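Local atomic coordinates of uncharacterized protein (Vibrio parahaemolyticus, PDB entry 1ZBP), a protein that is of unknown function but belongs to the ImpE family, proteins associated with bacterial type VI secretion gene clusters. Residues A[147-150]-A[151-154]; A[212-216]-A[217-221]. One frame throughout, in Å; residues are numbered along the deposited sequence.

In the fold
The chain begins with helices, and both contacts lie later, within the ImpE family region. Contact 1 comes first. It closes the short loop 147-154 between strand 140-147 and strand 155-159, so it joins an inner strand of the eight-stranded antiparallel sheet to an outermost strand of the three-stranded mixed sheet. Contact 2 follows after strand 202-207, where 212-216 runs into the short helix 216-219. The two are in series, neither nested nor crossed, with centres about 18 Å apart. They still meet directly: Arg151 NH2 of contact 1 forms a salt bridge of 3.0 Å with Asp212 OD2 of contact 2. Contact 2 also reaches back to the N-terminal helix 13-25.

Contact 1 of 2, residues A[147-150]-A[151-154]; sequences DIDD and RLGG
One carboxylate oxygen of Asp149 receives two successive backbone N-H groups. Arg151 N lies 2.8 Å from Asp149 OD2 and approaches from above the carboxylate plane. Leu152 N, 2.9 Å from the same Asp149 OD2, meets the anti lone pair of that oxygen, and this bond is the straighter one (160° against 131°). In Asp149, CG lies anti to the backbone N and beside the carbonyl carbon (chi1 -172°), which carries the carboxylate forward to these N-H groups. Two backbone bonds complete the turn. Gly153 N donates to Asp149 O at 3.2 Å, and Asp147 N donates to Gly153 O at 2.8 Å. Gly153 has positive phi, which suits glycine.

Asp147 OD1 accepts from Asp149 N at 2.9 Å, an Asx turn that shapes the start of the loop. The other oxygen, Asp147 OD2, rests 3.6 Å from Leu152 CD2. Tyr210 OH also bonds to Asp147 OD1. The remaining oxygens of these buried carboxylates have weak hydrogen bonds, Asp147 OD2 with Trp243 NE1 and Asp149 OD1 with Gly237 N.

The loop leaves strand 140-147 and leads into strand 155-159. Its Asp149 and Arg151 side chains touch Leu236 of strand 235-239, and Asp150 bonds to the backbone of Tyr235 at the start of that strand.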
ATOM      1  N   ASP A 147      -1.106  -0.592  12.782  1.00 27.10           N
ATOM      2  CA  ASP A 147      -1.703   0.418  11.898  1.00 28.91           C
ATOM      3  C   ASP A 147      -3.013   0.889  12.553  1.00 29.06           C
ATOM      4  O   ASP A 147      -3.748   0.078  13.112  1.00 28.67           O
ATOM      5  CB  ASP A 147      -2.000  -0.184  10.520  1.00 27.39           C
ATOM      6  CG  ASP A 147      -2.329   0.870   9.468  1.00 29.10           C
ATOM      7  OD1 ASP A 147      -3.204   1.726   9.713  1.00 26.11           O
ATOM      8  OD2 ASP A 147      -1.710   0.838   8.384  1.00 27.14           O
ATOM      9  N   ILE A 148      -3.300   2.188  12.498  1.00 30.11           N
ATOM     10  CA  ILE A 148      -4.524   2.712  13.113  1.00 30.31           C
ATOM     11  C   ILE A 148      -5.766   2.108  12.451  1.00 30.73           C
ATOM     12  O   ILE A 148      -6.743   1.773  13.128  1.00 30.24           O
ATOM     13  CB  ILE A 148      -4.575   4.265  13.043  1.00 32.51           C
ATOM     14  CG1 ILE A 148      -3.508   4.859  13.973  1.00 29.68           C
ATOM     15  CG2 ILE A 148      -5.973   4.771  13.458  1.00 30.06           C
ATOM     16  CD1 ILE A 148      -3.389   6.388  13.885  1.00 33.46           C
ATOM     17  N   ASP A 149      -5.706   1.975  11.128  1.00 31.89           N
ATOM     18  CA  ASP A 149      -6.752   1.374  10.297  1.00 32.44           C
ATOM     19  C   ASP A 149      -7.180   0.039  10.922  1.00 35.33           C
ATOM     20  O   ASP A 149      -6.327  -0.731  11.374  1.00 36.04           O
ATOM     21  CB  ASP A 149      -6.168   1.108   8.908  1.00 31.79           C
ATOM     22  CG  ASP A 149      -7.207   0.668   7.900  1.00 33.19           C
ATOM     23  OD1 ASP A 149      -7.889   1.538   7.321  1.00 32.17           O
ATOM     24  OD2 ASP A 149      -7.343  -0.550   7.695  1.00 34.02           O
ATOM     25  N   ASP A 150      -8.480  -0.254  10.943  1.00 36.53           N
ATOM     26  CA  ASP A 150      -8.956  -1.518  11.532  1.00 36.88           C
ATOM     27  C   ASP A 150      -8.932  -2.707  10.582  1.00 36.46           C
ATOM     28  O   ASP A 150      -9.069  -3.852  11.014  1.00 37.15           O
ATOM     29  CB  ASP A 150     -10.363  -1.350  12.093  1.00 37.18           C
ATOM     30  CG  ASP A 150     -10.366  -0.644  13.416  1.00 38.10           C
ATOM     31  OD1 ASP A 150     -11.321   0.126  13.668  1.00 41.06           O
ATOM     32  OD2 ASP A 150      -9.417  -0.861  14.210  1.00 34.40           O
ATOM     33  N   ARG A 151      -8.763  -2.435   9.292  1.00 36.19           N
ATOM     34  CA  ARG A 151      -8.692  -3.501   8.301  1.00 36.78           C
ATOM     35  C   ARG A 151      -7.273  -4.094   8.324  1.00 36.51           C
ATOM     36  O   ARG A 151      -7.092  -5.319   8.391  1.00 37.15           O
ATOM     37  CB  ARG A 151      -9.025  -2.951   6.904  1.00 37.52           C
ATOM     38  CG  ARG A 151      -8.434  -3.752   5.745  1.00 39.62           C
ATOM     39  CD  ARG A 151      -9.489  -4.579   5.044  1.00 41.85           C
ATOM     40  NE  ARG A 151     -10.589  -3.733   4.598  1.00 42.16           N
ATOM     41  CZ  ARG A 151     -10.447  -2.730   3.746  1.00 42.30           C
ATOM     42  NH1 ARG A 151      -9.252  -2.469   3.247  1.00 47.30           N
ATOM     43  NH2 ARG A 151     -11.482  -1.970   3.419  1.00 41.70           N
ATOM     44  N   LEU A 152      -6.270  -3.221   8.280  1.00 32.80           N
ATOM     45  CA  LEU A 152      -4.873  -3.658   8.290  1.00 31.40           C
ATOM     46  C   LEU A 152      -4.403  -4.147   9.661  1.00 30.09           C
ATOM     47  O   LEU A 152      -3.666  -5.125   9.748  1.00 31.42           O
ATOM     48  CB  LEU A 152      -3.970  -2.519   7.791  1.00 29.87           C
ATOM     49  CG  LEU A 152      -3.574  -2.521   6.307  1.00 26.34           C
ATOM     50  CD1 LEU A 152      -4.608  -3.256   5.462  1.00 23.57           C
ATOM     51  CD2 LEU A 152      -3.369  -1.090   5.847  1.00 25.00           C
ATOM     52  N   GLY A 153      -4.828  -3.463  10.721  1.00 29.72           N
ATOM     53  CA  GLY A 153      -4.458  -3.841  12.080  1.00 29.07           C
ATOM     54  C   GLY A 153      -2.982  -4.070  12.342  1.00 29.51           C
ATOM     55  O   GLY A 153      -2.184  -3.139  12.299  1.00 31.60           O
ATOM     56  N   GLY A 154      -2.603  -5.311  12.623  1.00 28.80           N
ATOM     57  CA  GLY A 154      -1.202  -5.585  12.877  1.00 29.03           C
ATOM     58  C   GLY A 154      -0.501  -6.087  11.631  1.00 29.50           C
ATOM     59  O   GLY A 154       0.432  -6.884  11.726  1.00 31.30           O
TER

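Contact 2 of 2, residues A[212-216]-A[217-221]; sequences DSESD and AQKLG
Gln218 OE1 is gripped by two neighbouring backbone N-H groups. Glu214 N lies 2.9 Å from Gln218 OE1, in the carbonyl plane. Ser215 N is also 2.9 Å from Gln218 OE1 but comes from above that plane. The two bonds together hold the amide against the loop. Gln218 CG lies beside its own backbone N (chi1 -73°), and the extended chain beyond it brings the amide back to Glu214 and Ser215. Its CB packs against the CB of Ser213 at 3.5 Å.

Ser215 is the N-cap of helix 216-219. Its OG accepts from Gln218 N at 3.1 Å, while the Gln218 side chain returns to Ser215 N, so the pair forms a capping box. With chi1 70°, the hydroxyl oxygen sits between the backbone N and the carbonyl carbon and faces the first turn. Helical bonds follow from Lys219 N to Ser215 O and from Leu220 N to Asp216 O. Gly221, with positive phi, ends the helix in a Schellman motif.

The side chains of Glu214 and Lys219 lie alongside each other and point the same way. Their salt bridge is long, 4.0 Å between Glu214 OE1 and Lys219 NZ. The Lys219 CE methylene comes closer to the backbone, 3.3 Å from Glu214 O. Lys219 NZ has its stronger partner in Asp44 O. Asp216, Lys219 and Leu220 touch Leu13 of helix 13-25, while Gln218 meets Leu238 of strand 235-239.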
ATOM      1  N   ASP A 212      -8.916   2.323   0.419  1.00 36.34           N
ATOM      2  CA  ASP A 212     -10.167   3.037   0.187  1.00 40.12           C
ATOM      3  C   ASP A 212     -10.008   4.508  -0.211  1.00 40.48           C
ATOM      4  O   ASP A 212     -10.990   5.156  -0.563  1.00 41.09           O
ATOM      5  CB  ASP A 212     -11.069   2.953   1.424  1.00 39.17           C
ATOM      6  CG  ASP A 212     -11.657   1.576   1.620  1.00 41.82           C
ATOM      7  OD1 ASP A 212     -12.406   1.112   0.728  1.00 45.47           O
ATOM      8  OD2 ASP A 212     -11.376   0.942   2.663  1.00 42.41           O
ATOM      9  N   SER A 213      -8.791   5.042  -0.169  1.00 41.85           N
ATOM     10  CA  SER A 213      -8.599   6.447  -0.521  1.00 45.39           C
ATOM     11  C   SER A 213      -9.318   6.806  -1.826  1.00 46.59           C
ATOM     12  O   SER A 213      -9.152   6.130  -2.847  1.00 48.54           O
ATOM     13  CB  SER A 213      -7.101   6.791  -0.581  1.00 44.09           C
ATOM     14  OG  SER A 213      -6.365   5.821  -1.278  1.00 47.97           O
ATOM     15  N   GLU A 214     -10.124   7.870  -1.770  1.00 49.10           N
ATOM     16  CA  GLU A 214     -10.938   8.329  -2.907  1.00 50.41           C
ATOM     17  C   GLU A 214     -10.604   9.704  -3.520  1.00 49.04           C
ATOM     18  O   GLU A 214     -10.500   9.831  -4.740  1.00 48.48           O
ATOM     19  CB  GLU A 214     -12.422   8.306  -2.499  1.00 52.18           C
ATOM     20  CG  GLU A 214     -13.391   8.940  -3.501  1.00 57.29           C
ATOM     21  CD  GLU A 214     -13.355   8.275  -4.865  1.00 61.10           C
ATOM     22  OE1 GLU A 214     -12.385   8.509  -5.625  1.00 61.72           O
ATOM     23  OE2 GLU A 214     -14.296   7.506  -5.175  1.00 62.25           O
ATOM     24  N   SER A 215     -10.454  10.729  -2.689  1.00 47.00           N
ATOM     25  CA  SER A 215     -10.165  12.056  -3.212  1.00 45.81           C
ATOM     26  C   SER A 215      -8.786  12.072  -3.828  1.00 45.88           C
ATOM     27  O   SER A 215      -8.004  11.144  -3.632  1.00 46.79           O
ATOM     28  CB  SER A 215     -10.237  13.103  -2.106  1.00 45.62           C
ATOM     29  OG  SER A 215      -9.169  12.956  -1.196  1.00 46.83           O
ATOM     30  N   ASP A 216      -8.481  13.132  -4.567  1.00 44.99           N
ATOM     31  CA  ASP A 216      -7.175  13.243  -5.191  1.00 45.33           C
ATOM     32  C   ASP A 216      -6.097  13.528  -4.153  1.00 44.72           C
ATOM     33  O   ASP A 216      -4.923  13.209  -4.366  1.00 45.03           O
ATOM     34  CB  ASP A 216      -7.184  14.320  -6.285  1.00 48.48           C
ATOM     35  CG  ASP A 216      -7.977  13.892  -7.520  1.00 51.41           C
ATOM     36  OD1 ASP A 216      -7.865  12.710  -7.933  1.00 53.77           O
ATOM     37  OD2 ASP A 216      -8.693  14.738  -8.094  1.00 51.00           O
ATOM     38  N   ALA A 217      -6.490  14.122  -3.029  1.00 42.74           N
ATOM     39  CA  ALA A 217      -5.534  14.413  -1.965  1.00 41.11           C
ATOM     40  C   ALA A 217      -5.188  13.118  -1.234  1.00 39.77           C
ATOM     41  O   ALA A 217      -4.070  12.941  -0.768  1.00 40.52           O
ATOM     42  CB  ALA A 217      -6.118  15.435  -0.981  1.00 39.00           C
ATOM     43  N   GLN A 218      -6.155  12.213  -1.134  1.00 39.68           N
ATOM     44  CA  GLN A 218      -5.932  10.927  -0.471  1.00 38.39           C
ATOM     45  C   GLN A 218      -5.041  10.020  -1.345  1.00 37.83           C
ATOM     46  O   GLN A 218      -4.100   9.392  -0.856  1.00 36.82           O
ATOM     47  CB  GLN A 218      -7.282  10.269  -0.188  1.00 38.73           C
ATOM     48  CG  GLN A 218      -8.033  10.952   0.958  1.00 41.62           C
ATOM     49  CD  GLN A 218      -9.550  10.860   0.848  1.00 43.18           C
ATOM     50  OE1 GLN A 218     -10.094  10.020   0.125  1.00 43.11           O
ATOM     51  NE2 GLN A 218     -10.240  11.720   1.587  1.00 43.80           N
ATOM     52  N   LYS A 219      -5.324   9.985  -2.642  1.00 37.00           N
ATOM     53  CA  LYS A 219      -4.543   9.182  -3.555  1.00 35.87           C
ATOM     54  C   LYS A 219      -3.109   9.673  -3.600  1.00 35.36           C
ATOM     55  O   LYS A 219      -2.175   8.879  -3.644  1.00 33.96           O
ATOM     56  CB  LYS A 219      -5.169   9.220  -4.946  1.00 37.28           C
ATOM     57  CG  LYS A 219      -6.508   8.521  -5.013  1.00 40.09           C
ATOM     58  CD  LYS A 219      -7.067   8.550  -6.414  1.00 43.42           C
ATOM     59  CE  LYS A 219      -8.461   7.948  -6.455  1.00 44.62           C
ATOM     60  NZ  LYS A 219      -9.076   8.118  -7.804  1.00 48.12           N
ATOM     61  N   LEU A 220      -2.930  10.989  -3.590  1.00 35.93           N
ATOM     62  CA  LEU A 220      -1.590  11.566  -3.619  1.00 33.98           C
ATOM     63  C   LEU A 220      -0.886  11.426  -2.270  1.00 32.86           C
ATOM     64  O   LEU A 220       0.318  11.668  -2.158  1.00 31.89           O
ATOM     65  CB  LEU A 220      -1.664  13.045  -4.012  1.00 35.52           C
ATOM     66  CG  LEU A 220      -1.906  13.375  -5.493  1.00 34.81           C
ATOM     67  CD1 LEU A 220      -2.321  14.840  -5.606  1.00 35.91           C
ATOM     68  CD2 LEU A 220      -0.646  13.112  -6.317  1.00 30.74           C
ATOM     69  N   GLY A 221      -1.642  11.016  -1.257  1.00 30.99           N
ATOM     70  CA  GLY A 221      -1.079  10.854   0.068  1.00 32.82           C
ATOM     71  C   GLY A 221      -0.815  12.179   0.748  1.00 34.98           C
ATOM     72  O   GLY A 221       0.100  12.285   1.555  1.00 34.71           O
TER